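Side-chain contacts in putative transcriptional regulator (MarR/EmrR family) (Acinetobacter sp. ADP1, PDB 3NRV), which probably binds DNA as a dimeric transcription factor of the MarR/EmrR family: residues M19-N22 with K23-K27; F36-G39 with M40-R44. One frame throughout, in Å; residues are numbered along the deposited sequence.

Contact 1. Residues M19-N22 with K23-K27; sequences MLAN and KLMLK. With SO4 (sulfate ion), chain E.
The carboxamide of Asn22 is the flat group here, and the folded chain of Met25, a selenomethionine, meets it at its oxygen end. Met25 CE lies 3.6 Å from Asn22 OD1, beyond the oxygen and displaced to one side of the amide plane, so neither broad face is covered by it. Bending at chi3 (-69°) turns this methyl back along helix 13-36, where CE also lies 4.1 Å from Ala21 CB. Beneath these side chains run regular i to i+4 backbone bonds, among them Met25 N to Ala21 O at 2.8 Å and Leu26 N to Asn22 O at 2.8 Å. Leu26 CG closes over that second carbonyl, 3.2 Å from Asn22 O. On another side of the helix, the extended chain of Lys23 carries NZ to within 2.7 Å of sulfate O3. This turn lies at the subunit interface: Lys23 also forms a salt bridge with Asp146 of the second subunit, and Ala21 packs on its Ala21. Asn22 OD1 is hydrogen-bonded to a glycerol and, by dimer symmetry, probably to Arg44 of the second subunit. The buried amide oxygen thus has a polar partner despite its methyl neighbour, while Lys23 is probably kept protonated by the two anions it meets.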
# COMPACT_ATOMS: atom_id res chain seq x y z
N MSE C 19 5.72 -1.03 -7.41
CA MSE C 19 6.77 -1.96 -6.98
C MSE C 19 7.46 -1.47 -5.73
O MSE C 19 7.84 -2.26 -4.87
CB MSE C 19 7.77 -2.15 -8.11
CG MSE C 19 7.16 -2.89 -9.26
SE MSE C 19 8.55 -3.51 -10.43
CE MSE C 19 8.89 -1.81 -11.36
N LEU C 20 7.63 -0.16 -5.63
CA LEU C 20 8.16 0.46 -4.43
C LEU C 20 7.24 0.14 -3.26
O LEU C 20 7.65 -0.42 -2.26
CB LEU C 20 8.24 1.97 -4.60
CG LEU C 20 8.55 2.80 -3.35
CD1 LEU C 20 9.92 2.42 -2.74
CD2 LEU C 20 8.51 4.29 -3.70
N ALA C 21 5.97 0.53 -3.39
CA ALA C 21 4.99 0.36 -2.34
C ALA C 21 4.84 -1.11 -1.94
O ALA C 21 4.86 -1.44 -0.76
CB ALA C 21 3.65 0.94 -2.77
N ASN C 22 4.69 -2.00 -2.92
CA ASN C 22 4.56 -3.42 -2.61
C ASN C 22 5.75 -4.01 -1.85
O ASN C 22 5.58 -4.74 -0.87
CB ASN C 22 4.25 -4.23 -3.87
CG ASN C 22 2.86 -3.98 -4.38
OD1 ASN C 22 1.94 -3.73 -3.60
ND2 ASN C 22 2.68 -4.04 -5.70
N LYS C 23 6.96 -3.69 -2.27
CA LYS C 23 8.11 -4.23 -1.57
C LYS C 23 8.25 -3.66 -0.16
O LYS C 23 8.57 -4.37 0.79
CB LYS C 23 9.38 -4.02 -2.38
CG LYS C 23 10.60 -4.70 -1.76
CD LYS C 23 11.73 -4.80 -2.76
CE LYS C 23 12.88 -5.64 -2.23
NZ LYS C 23 13.94 -5.73 -3.27
N LEU C 24 8.00 -2.35 -0.02
CA LEU C 24 8.03 -1.72 1.29
C LEU C 24 6.97 -2.37 2.20
O LEU C 24 7.26 -2.73 3.34
CB LEU C 24 7.79 -0.21 1.13
CG LEU C 24 7.76 0.67 2.39
CD1 LEU C 24 9.03 0.53 3.17
CD2 LEU C 24 7.52 2.13 1.98
N MSE C 25 5.76 -2.55 1.68
CA MSE C 25 4.70 -3.17 2.45
C MSE C 25 5.01 -4.62 2.83
O MSE C 25 4.79 -5.02 3.97
CB MSE C 25 3.35 -3.06 1.74
CG MSE C 25 2.72 -1.65 1.87
SE MSE C 25 0.91 -1.55 1.18
CE MSE C 25 1.31 -1.76 -0.70
N LEU C 26 5.53 -5.41 1.89
CA LEU C 26 5.91 -6.79 2.22
C LEU C 26 6.95 -6.83 3.34
O LEU C 26 6.81 -7.61 4.27
CB LEU C 26 6.47 -7.54 0.99
CG LEU C 26 5.42 -7.87 -0.07
CD1 LEU C 26 6.09 -8.35 -1.37
CD2 LEU C 26 4.42 -8.89 0.47
N LYS C 27 7.98 -5.99 3.25
CA LYS C 27 9.00 -5.98 4.30
C LYS C 27 8.39 -5.54 5.62
O LYS C 27 8.74 -6.05 6.69
CB LYS C 27 10.18 -5.06 3.93
CG LYS C 27 10.98 -5.58 2.72
CD LYS C 27 12.33 -4.90 2.60
CE LYS C 27 13.27 -5.74 1.74
NZ LYS C 27 14.63 -5.17 1.79
S SO4 E . 14.07 -9.43 -3.17
O1 SO4 E . 12.79 -9.21 -2.50
O2 SO4 E . 13.85 -9.65 -4.60
O3 SO4 E . 14.93 -8.27 -2.97
O4 SO4 E . 14.71 -10.60 -2.59

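Contact 2. Residues F36-G39 with M40-R44; sequences FGIG and MTEWR
This is a helix N-cap contact: Ile38 and Gly39, in the short loop after helix 13-36, fold against Glu42 and Trp43 in the first turn of helix 40-51. Gly39 occupies the N-cap position, and Glu42, three residues on, reaches back to it. Gly39 N donates to Glu42 OE1 over 2.8 Å in a nearly straight bond (164°) that uses the anti lone pair, the one facing away from the other carboxylate oxygen. This is the glutamate half of a capping box; glycine has no side chain to supply the reciprocal half. With CG anti to the carbonyl carbon (chi1 -72°) and the chain extended beyond it, Glu42 brings its carboxylate alongside the loop, where OE1 also sits 3.4 Å from Ile38 CB. The helix proper starts with Trp43 N donating to Gly39 O at 3.0 Å.

Ile38 and Trp43, immediately before the N-cap and four residues after it, make the apolar pair of a hydrophobic staple. Ile38 CD1 rests 3.9 Å from Trp43 CB and stands at the edge of the indole, near its plane, rather than over a face. Its CG1 branch is directed there by a chi1 of 54°, between the backbone N and the carbonyl carbon. Tyr32 of helix 13-36 stacks on the indole, and Asp62 of the second subunit accepts a hydrogen bond from Met40 N.

Glu42 OE2 forms a salt bridge with Lys81, so the carboxylate is held through both oxygens. That pairing, together with its place at the positive end of the helix dipole, would be expected to favour the ionised form of this buried acid.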
# COMPACT_ATOMS: atom_id res chain seq x y z
N PHE C 36 5.57 -7.00 16.71
CA PHE C 36 4.39 -6.54 17.44
C PHE C 36 3.23 -7.48 17.30
O PHE C 36 2.18 -7.24 17.89
CB PHE C 36 3.96 -5.12 16.99
CG PHE C 36 4.94 -4.07 17.39
CD1 PHE C 36 5.05 -3.69 18.72
CD2 PHE C 36 5.81 -3.53 16.46
CE1 PHE C 36 5.99 -2.77 19.10
CE2 PHE C 36 6.75 -2.61 16.84
CZ PHE C 36 6.84 -2.22 18.17
N GLY C 37 3.40 -8.52 16.51
CA GLY C 37 2.33 -9.47 16.32
C GLY C 37 1.13 -8.98 15.54
O GLY C 37 0.05 -9.55 15.66
N ILE C 38 1.29 -7.92 14.73
CA ILE C 38 0.20 -7.46 13.87
C ILE C 38 0.72 -7.31 12.45
O ILE C 38 1.92 -7.15 12.25
CB ILE C 38 -0.35 -6.09 14.34
CG1 ILE C 38 0.80 -5.08 14.45
CG2 ILE C 38 -1.03 -6.22 15.69
CD1 ILE C 38 0.35 -3.64 14.64
N GLY C 39 -0.16 -7.36 11.46
CA GLY C 39 0.25 -7.14 10.08
C GLY C 39 0.40 -5.66 9.74
O GLY C 39 0.03 -4.79 10.54
N MSE C 40 0.95 -5.38 8.56
CA MSE C 40 1.16 -4.00 8.11
C MSE C 40 -0.18 -3.27 7.98
O MSE C 40 -0.32 -2.10 8.34
CB MSE C 40 1.90 -4.03 6.75
CG MSE C 40 1.92 -2.68 5.98
SE MSE C 40 2.80 -1.38 7.19
CE MSE C 40 3.44 -0.07 5.90
N THR C 41 -1.18 -3.95 7.46
CA THR C 41 -2.48 -3.30 7.27
C THR C 41 -3.16 -2.99 8.60
O THR C 41 -3.76 -1.93 8.78
CB THR C 41 -3.38 -4.11 6.33
OG1 THR C 41 -2.76 -4.15 5.03
CG2 THR C 41 -4.76 -3.45 6.22
N GLU C 42 -3.06 -3.91 9.56
CA GLU C 42 -3.49 -3.60 10.92
C GLU C 42 -2.81 -2.34 11.46
O GLU C 42 -3.48 -1.45 12.01
CB GLU C 42 -3.23 -4.81 11.84
CG GLU C 42 -4.21 -5.93 11.52
CD GLU C 42 -3.94 -7.22 12.27
OE1 GLU C 42 -2.77 -7.60 12.43
OE2 GLU C 42 -4.91 -7.87 12.69
N TRP C 43 -1.49 -2.27 11.31
CA TRP C 43 -0.72 -1.09 11.74
C TRP C 43 -1.20 0.20 11.04
O TRP C 43 -1.38 1.23 11.68
CB TRP C 43 0.80 -1.28 11.53
CG TRP C 43 1.49 0.03 11.66
CD1 TRP C 43 2.08 0.77 10.67
CD2 TRP C 43 1.56 0.83 12.85
NE1 TRP C 43 2.53 1.97 11.18
CE2 TRP C 43 2.23 2.02 12.51
CE3 TRP C 43 1.13 0.63 14.16
CZ2 TRP C 43 2.48 3.02 13.45
CZ3 TRP C 43 1.39 1.63 15.09
CH2 TRP C 43 2.06 2.80 14.73
N ARG C 44 -1.40 0.15 9.73
CA ARG C 44 -1.86 1.34 9.00
C ARG C 44 -3.17 1.87 9.59
O ARG C 44 -3.36 3.08 9.76
CB ARG C 44 -2.01 1.05 7.49
CG ARG C 44 -0.68 0.66 6.79
CD ARG C 44 -0.89 0.37 5.29
NE ARG C 44 -1.29 1.59 4.58
CZ ARG C 44 -1.92 1.63 3.40
NH1 ARG C 44 -2.26 0.50 2.80
NH2 ARG C 44 -2.21 2.80 2.84

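How the contacts relate
Contact 1 comes first along the chain, within helix 13-36; contact 2 follows at the loop and the start of helix 40-51, with the two centres about 14 Å apart. Both belong to the MarR-type helix-turn-helix region and both touch the second subunit. They meet where the consecutive helices pack: the selenium (SE) of Met25 in contact 1 is 4.1 Å from Arg44 NH1 of contact 2. That same arginine reaches Asn22 of the second subunit, so contact 2 of one chain is tied to contact 1 of the other. The two sites therefore join neighbouring helices within a subunit and also link the subunits of the dimer.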